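Local coordinates for protein phenol hydroxylase component phN (Pseudomonas stutzeri, PDB 3U52) that probably hydroxylates phenol and related aromatic compounds, as the diiron-containing subunit of a multicomponent bacterial monooxygenase, at residues H455-Q459 against G460-G464; E468-V471 against Q472-H476. All blocks are in the same frame, centred on the assembly; numbering follows the deposited sequence.

Contact 1 (H455-Q459 against G460-G464)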
ATOM      1  N   HIS A 455      -2.344  37.554  28.663  1.00 22.34           N
ATOM      2  CA  HIS A 455      -2.926  38.886  28.665  1.00 20.86           C
ATOM      3  C   HIS A 455      -4.373  38.874  28.132  1.00 22.36           C
ATOM      4  O   HIS A 455      -5.248  39.576  28.646  1.00 22.36           O
ATOM      5  CB  HIS A 455      -2.091  39.832  27.822  1.00 20.21           C
ATOM      6  CG  HIS A 455      -0.724  40.077  28.379  1.00 21.61           C
ATOM      7  ND1 HIS A 455      -0.315  39.572  29.599  1.00 26.64           N
ATOM      8  CD2 HIS A 455       0.316  40.798  27.908  1.00 20.60           C
ATOM      9  CE1 HIS A 455       0.945  39.910  29.814  1.00 22.21           C
ATOM     10  NE2 HIS A 455       1.342  40.676  28.816  1.00 21.01           N
ATOM     11  N   GLN A 456      -4.625  38.094  27.092  1.00 21.70           N
ATOM     12  CA  GLN A 456      -5.970  38.002  26.538  1.00 22.29           C
ATOM     13  C   GLN A 456      -7.011  37.410  27.501  1.00 22.56           C
ATOM     14  O   GLN A 456      -8.154  37.881  27.545  1.00 24.66           O
ATOM     15  CB  GLN A 456      -5.912  37.312  25.166  1.00 21.16           C
ATOM     16  CG  GLN A 456      -5.193  38.209  24.154  1.00 22.98           C
ATOM     17  CD  GLN A 456      -5.941  39.501  23.844  1.00 27.79           C
ATOM     18  OE1 GLN A 456      -7.157  39.512  23.755  1.00 27.86           O
ATOM     19  NE2 GLN A 456      -5.210  40.585  23.675  1.00 27.28           N
ATOM     20  N   ILE A 457      -6.605  36.422  28.305  1.00 23.29           N
ATOM     21  CA  ILE A 457      -7.447  35.839  29.355  1.00 24.65           C
ATOM     22  C   ILE A 457      -7.790  36.971  30.342  1.00 25.38           C
ATOM     23  O   ILE A 457      -8.952  37.148  30.695  1.00 25.98           O
ATOM     24  CB  ILE A 457      -6.745  34.672  30.120  1.00 23.99           C
ATOM     25  CG1 ILE A 457      -6.685  33.394  29.256  1.00 26.40           C
ATOM     26  CG2 ILE A 457      -7.474  34.342  31.417  1.00 26.16           C
ATOM     27  CD1 ILE A 457      -5.680  32.349  29.758  1.00 27.41           C
ATOM     28  N   TYR A 458      -6.778  37.716  30.789  1.00 25.10           N
ATOM     29  CA  TYR A 458      -7.008  38.807  31.740  1.00 25.88           C
ATOM     30  C   TYR A 458      -7.826  39.981  31.157  1.00 26.81           C
ATOM     31  O   TYR A 458      -8.547  40.629  31.903  1.00 27.62           O
ATOM     32  CB  TYR A 458      -5.690  39.336  32.316  1.00 25.37           C
ATOM     33  CG  TYR A 458      -5.071  38.508  33.434  1.00 22.78           C
ATOM     34  CD1 TYR A 458      -5.836  37.897  34.379  1.00 21.21           C
ATOM     35  CD2 TYR A 458      -3.682  38.380  33.527  1.00 22.13           C
ATOM     36  CE1 TYR A 458      -5.251  37.173  35.422  1.00 25.10           C
ATOM     37  CE2 TYR A 458      -3.087  37.674  34.539  1.00 23.16           C
ATOM     38  CZ  TYR A 458      -3.866  37.071  35.494  1.00 22.80           C
ATOM     39  OH  TYR A 458      -3.249  36.358  36.502  1.00 22.57           O
ATOM     40  N   GLN A 459      -7.696  40.285  29.867  1.00 26.78           N
ATOM     41  CA  GLN A 459      -8.634  41.247  29.172  1.00 27.89           C
ATOM     42  C   GLN A 459     -10.136  40.795  29.046  1.00 28.76           C
ATOM     43  O   GLN A 459     -11.041  41.592  28.690  1.00 29.03           O
ATOM     44  CB  GLN A 459      -8.088  41.578  27.776  1.00 27.35           C
ATOM     45  CG  GLN A 459      -6.803  42.373  27.807  1.00 26.65           C
ATOM     46  CD  GLN A 459      -6.388  42.875  26.485  1.00 27.55           C
ATOM     47  OE1 GLN A 459      -7.215  43.168  25.655  1.00 28.28           O
ATOM     48  NE2 GLN A 459      -5.083  42.947  26.247  1.00 29.10           N
ATOM     49  N   GLY A 460     -10.382  39.521  29.340  1.00 29.26           N
ATOM     50  CA  GLY A 460     -11.670  38.869  29.140  1.00 30.37           C
ATOM     51  C   GLY A 460     -11.989  38.426  27.712  1.00 31.11           C
ATOM     52  O   GLY A 460     -13.173  38.255  27.386  1.00 30.92           O
ATOM     53  N   ASN A 461     -10.972  38.236  26.862  1.00 31.93           N
ATOM     54  CA  ASN A 461     -11.165  37.803  25.445  1.00 33.39           C
ATOM     55  C   ASN A 461     -11.168  36.279  25.166  1.00 34.53           C
ATOM     56  O   ASN A 461     -11.138  35.840  24.003  1.00 35.28           O
ATOM     57  CB  ASN A 461     -10.193  38.547  24.508  1.00 33.12           C
ATOM     58  CG  ASN A 461     -10.473  40.034  24.470  1.00 35.09           C
ATOM     59  OD1 ASN A 461     -11.578  40.459  24.809  1.00 35.57           O
ATOM     60  ND2 ASN A 461      -9.487  40.836  24.068  1.00 34.68           N
ATOM     61  N   CYS A 462     -11.256  35.485  26.223  1.00 35.11           N
ATOM     62  CA  CYS A 462     -11.136  34.048  26.134  1.00 37.05           C
ATOM     63  C   CYS A 462     -12.323  33.392  26.813  1.00 39.67           C
ATOM     64  O   CYS A 462     -12.204  32.349  27.485  1.00 39.85           O
ATOM     65  CB  CYS A 462      -9.811  33.603  26.742  1.00 36.18           C
ATOM     66  SG  CYS A 462      -8.385  34.238  25.802  1.00 33.76           S
ATOM     67  N   GLU A 463     -13.458  34.073  26.665  1.00 42.97           N
ATOM     68  CA  GLU A 463     -14.801  33.548  26.956  1.00 45.73           C
ATOM     69  C   GLU A 463     -14.833  32.831  28.275  1.00 46.40           C
ATOM     70  O   GLU A 463     -15.158  31.629  28.344  1.00 48.00           O
ATOM     71  CB  GLU A 463     -15.278  32.687  25.768  1.00 45.98           C
ATOM     72  CG  GLU A 463     -15.277  33.545  24.476  1.00 49.99           C
ATOM     73  CD  GLU A 463     -15.428  32.751  23.187  1.00 55.30           C
ATOM     74  OE1 GLU A 463     -14.918  33.227  22.139  1.00 55.91           O
ATOM     75  OE2 GLU A 463     -16.061  31.666  23.217  1.00 56.69           O
ATOM     76  N   GLY A 464     -14.473  33.581  29.314  1.00 46.42           N
ATOM     77  CA  GLY A 464     -14.146  33.026  30.603  1.00 47.27           C
ATOM     78  C   GLY A 464     -13.205  33.930  31.397  1.00 48.15           C
ATOM     79  O   GLY A 464     -12.264  34.541  30.858  1.00 48.47           O
TER

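Contact 2 (E468-V471 against Q472-H476)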
ATOM      1  N   GLU A 468     -11.224  27.132  34.573  1.00 37.74           N
ATOM      2  CA  GLU A 468     -12.025  25.984  34.156  1.00 37.23           C
ATOM      3  C   GLU A 468     -12.869  26.305  32.914  1.00 34.84           C
ATOM      4  O   GLU A 468     -12.934  25.526  31.976  1.00 33.70           O
ATOM      5  CB  GLU A 468     -12.899  25.509  35.316  1.00 38.46           C
ATOM      6  CG  GLU A 468     -13.328  24.035  35.259  1.00 43.43           C
ATOM      7  CD  GLU A 468     -13.659  23.432  36.656  1.00 50.47           C
ATOM      8  OE1 GLU A 468     -13.632  22.175  36.792  1.00 52.42           O
ATOM      9  OE2 GLU A 468     -13.936  24.203  37.616  1.00 51.48           O
ATOM     10  N   THR A 469     -13.480  27.482  32.887  1.00 33.44           N
ATOM     11  CA  THR A 469     -14.299  27.894  31.753  1.00 31.36           C
ATOM     12  C   THR A 469     -13.452  28.182  30.502  1.00 29.65           C
ATOM     13  O   THR A 469     -13.871  27.876  29.395  1.00 27.95           O
ATOM     14  CB  THR A 469     -15.135  29.141  32.116  1.00 31.78           C
ATOM     15  OG1 THR A 469     -15.928  28.845  33.286  1.00 34.96           O
ATOM     16  CG2 THR A 469     -16.036  29.568  30.971  1.00 30.78           C
ATOM     17  N   VAL A 470     -12.291  28.807  30.680  1.00 28.02           N
ATOM     18  CA  VAL A 470     -11.377  29.028  29.554  1.00 26.20           C
ATOM     19  C   VAL A 470     -10.963  27.666  28.981  1.00 24.89           C
ATOM     20  O   VAL A 470     -11.076  27.437  27.787  1.00 24.46           O
ATOM     21  CB  VAL A 470     -10.158  29.891  29.935  1.00 27.27           C
ATOM     22  CG1 VAL A 470      -9.231  30.088  28.744  1.00 25.44           C
ATOM     23  CG2 VAL A 470     -10.601  31.268  30.487  1.00 27.60           C
ATOM     24  N   VAL A 471     -10.536  26.749  29.830  1.00 24.64           N
ATOM     25  CA  VAL A 471     -10.043  25.446  29.351  1.00 23.50           C
ATOM     26  C   VAL A 471     -11.150  24.629  28.650  1.00 24.57           C
ATOM     27  O   VAL A 471     -10.941  24.147  27.543  1.00 24.26           O
ATOM     28  CB  VAL A 471      -9.366  24.687  30.476  1.00 24.13           C
ATOM     29  CG1 VAL A 471      -9.068  23.252  30.072  1.00 22.24           C
ATOM     30  CG2 VAL A 471      -8.087  25.451  30.913  1.00 22.63           C
ATOM     31  N   GLN A 472     -12.320  24.497  29.266  1.00 24.38           N
ATOM     32  CA  GLN A 472     -13.410  23.688  28.713  1.00 25.17           C
ATOM     33  C   GLN A 472     -14.147  24.393  27.579  1.00 25.41           C
ATOM     34  O   GLN A 472     -14.379  23.789  26.508  1.00 24.87           O
ATOM     35  CB  GLN A 472     -14.424  23.265  29.819  1.00 26.41           C
ATOM     36  CG  GLN A 472     -15.604  22.370  29.279  1.00 28.61           C
ATOM     37  CD  GLN A 472     -15.129  20.970  28.945  1.00 30.89           C
ATOM     38  OE1 GLN A 472     -14.697  20.214  29.829  1.00 28.74           O
ATOM     39  NE2 GLN A 472     -15.150  20.630  27.640  1.00 31.01           N
ATOM     40  N   LYS A 473     -14.522  25.660  27.775  1.00 25.32           N
ATOM     41  CA  LYS A 473     -15.418  26.317  26.802  1.00 26.84           C
ATOM     42  C   LYS A 473     -14.715  27.052  25.670  1.00 26.16           C
ATOM     43  O   LYS A 473     -15.237  27.088  24.555  1.00 26.45           O
ATOM     44  CB  LYS A 473     -16.449  27.243  27.495  1.00 28.14           C
ATOM     45  CG  LYS A 473     -17.528  26.482  28.346  1.00 34.80           C
ATOM     46  CD  LYS A 473     -18.541  25.686  27.451  1.00 44.26           C
ATOM     47  CE  LYS A 473     -19.294  24.575  28.197  1.00 47.75           C
ATOM     48  NZ  LYS A 473     -19.893  25.048  29.498  1.00 50.46           N
ATOM     49  N   TYR A 474     -13.549  27.650  25.949  1.00 25.56           N
ATOM     50  CA  TYR A 474     -12.784  28.345  24.922  1.00 23.89           C
ATOM     51  C   TYR A 474     -11.850  27.400  24.189  1.00 24.92           C
ATOM     52  O   TYR A 474     -11.848  27.369  22.950  1.00 24.80           O
ATOM     53  CB  TYR A 474     -11.990  29.529  25.515  1.00 23.67           C
ATOM     54  CG  TYR A 474     -11.453  30.506  24.474  1.00 22.32           C
ATOM     55  CD1 TYR A 474     -10.080  30.767  24.378  1.00 22.08           C
ATOM     56  CD2 TYR A 474     -12.301  31.120  23.553  1.00 24.59           C
ATOM     57  CE1 TYR A 474      -9.587  31.643  23.413  1.00 20.54           C
ATOM     58  CE2 TYR A 474     -11.823  32.024  22.596  1.00 25.15           C
ATOM     59  CZ  TYR A 474     -10.463  32.254  22.530  1.00 24.04           C
ATOM     60  OH  TYR A 474      -9.989  33.136  21.601  1.00 24.86           O
ATOM     61  N   TYR A 475     -11.078  26.620  24.959  1.00 23.84           N
ATOM     62  CA  TYR A 475     -10.081  25.727  24.388  1.00 23.15           C
ATOM     63  C   TYR A 475     -10.642  24.447  23.824  1.00 23.51           C
ATOM     64  O   TYR A 475      -9.963  23.800  22.999  1.00 24.65           O
ATOM     65  CB  TYR A 475      -8.976  25.370  25.426  1.00 21.60           C
ATOM     66  CG  TYR A 475      -8.095  26.527  25.827  1.00 20.19           C
ATOM     67  CD1 TYR A 475      -8.184  27.757  25.205  1.00 17.46           C
ATOM     68  CD2 TYR A 475      -7.136  26.363  26.816  1.00 18.99           C
ATOM     69  CE1 TYR A 475      -7.342  28.810  25.583  1.00 18.50           C
ATOM     70  CE2 TYR A 475      -6.304  27.371  27.171  1.00 19.78           C
ATOM     71  CZ  TYR A 475      -6.400  28.574  26.585  1.00 19.23           C
ATOM     72  OH  TYR A 475      -5.478  29.511  27.006  1.00 24.09           O
ATOM     73  N   HIS A 476     -11.843  24.065  24.284  1.00 24.03           N
ATOM     74  CA  HIS A 476     -12.455  22.759  23.998  1.00 23.96           C
ATOM     75  C   HIS A 476     -11.612  21.636  24.523  1.00 24.66           C
ATOM     76  O   HIS A 476     -11.644  20.567  23.954  1.00 25.13           O
ATOM     77  CB  HIS A 476     -12.614  22.545  22.486  1.00 23.73           C
ATOM     78  CG  HIS A 476     -13.679  23.392  21.856  1.00 24.95           C
ATOM     79  ND1 HIS A 476     -14.081  23.223  20.546  1.00 28.46           N
ATOM     80  CD2 HIS A 476     -14.411  24.416  22.336  1.00 25.87           C
ATOM     81  CE1 HIS A 476     -15.020  24.105  20.253  1.00 26.74           C
ATOM     82  NE2 HIS A 476     -15.222  24.852  21.316  1.00 25.01           N
TER

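Contact 1 (H455-Q459 against G460-G464)
Gln456 and Asn461 hold each other twice, once through the backbone and once through their amide groups. Asn461 ND2 donates to Gln456 OE1 at 2.7 Å, with an N-H...O angle of 163°, and the two amide planes lie only 23° apart. The carboxamide of Gln456 gets there because its chain folds at chi2 (-66°), turning the amide back toward the chain that leaves the helix. The same pair is joined through the backbone, where Asn461 N donates to Gln456 O at 2.9 Å. Gly460 N adds a bond to Ile457 O at 3.1 Å, coming from above the carbonyl plane and not along a lone pair. With Gly460 at positive phi, these two backbone bonds form a Schellman motif closing the helix; a CB at Gly460 would collide with Gln459 O. Around this polar end the packing is apolar: Cys462 SG rests beside Ile457 CG1 at 3.9 Å and also meets Gln456 CB. Ile457 also touches a bound xenon. The turn ends helix 453-458 and starts the loop to helix 467-474, whose Val470 and Tyr474 pack on Cys462, while Tyr458 and Gln459 hydrogen-bond to the backbone of another protein's chain.

Contact 2 (E468-V471 against Q472-H476)
Val470 and Tyr475 run side by side and point the same way, with the methyl CG1 of Val470 lying over one face of the phenol ring. This CH-pi contact puts CG1 4.1 Å from the ring centroid, 22° off the normal and displaced toward the rim, where Tyr475 CZ lies 3.9 Å from it. CG1 reaches the ring because it stands anti to the backbone N of Val470 (chi1 180°), leaning toward the C-terminal end of the helix. Val471 CG2 adds a looser apolar contact, 4.3 Å from Tyr475 CD2. With the ring cut back to an alanine here, Val470 CG1 is likely to lose its aromatic partner, and a gap would probably open beside the bound xenon. The backbone brings the ring into position: after an alpha-type bond from Gln472 N to Glu468 O at 3.0 Å, the helix widens into a pi-type turn, in which Tyr475 N reaches five residues back to Val470 O at 2.9 Å, nearly in line with the carbonyl. His476, at positive phi, leaves the helical path, its ND1 hydrogen-bonded to Asp161. The C-terminal end of helix 467-474 lies against helix 162-166, where the His164 ring stacks on that of His476 and His164 NE2 donates to Tyr474 O.

Contacts 1 and 2 are both helix ends, in series along the chain with centres about 11 Å apart, and both are partly buried about 25 Å from the chain's centre. In contact 1 the polar bonding joins a buried Gln456 to an exposed Asn461, with Ile457 and Cys462 buried; in contact 2 Val470, Val471 and both tyrosines are buried while Glu468 and Lys473 are exposed. Contact 1 uses a Schellman turn and a hydrogen bond between two side-chain amides, contact 2 a widened helical turn and an aromatic face. They meet directly: Cys462 O lies 3.6 Å from Val470 CG2, and Glu463 OE1 packs 3.4 Å from Tyr474 CE2. Ile457 and Tyr475 touch and, with Ala345, line the same xenon pocket.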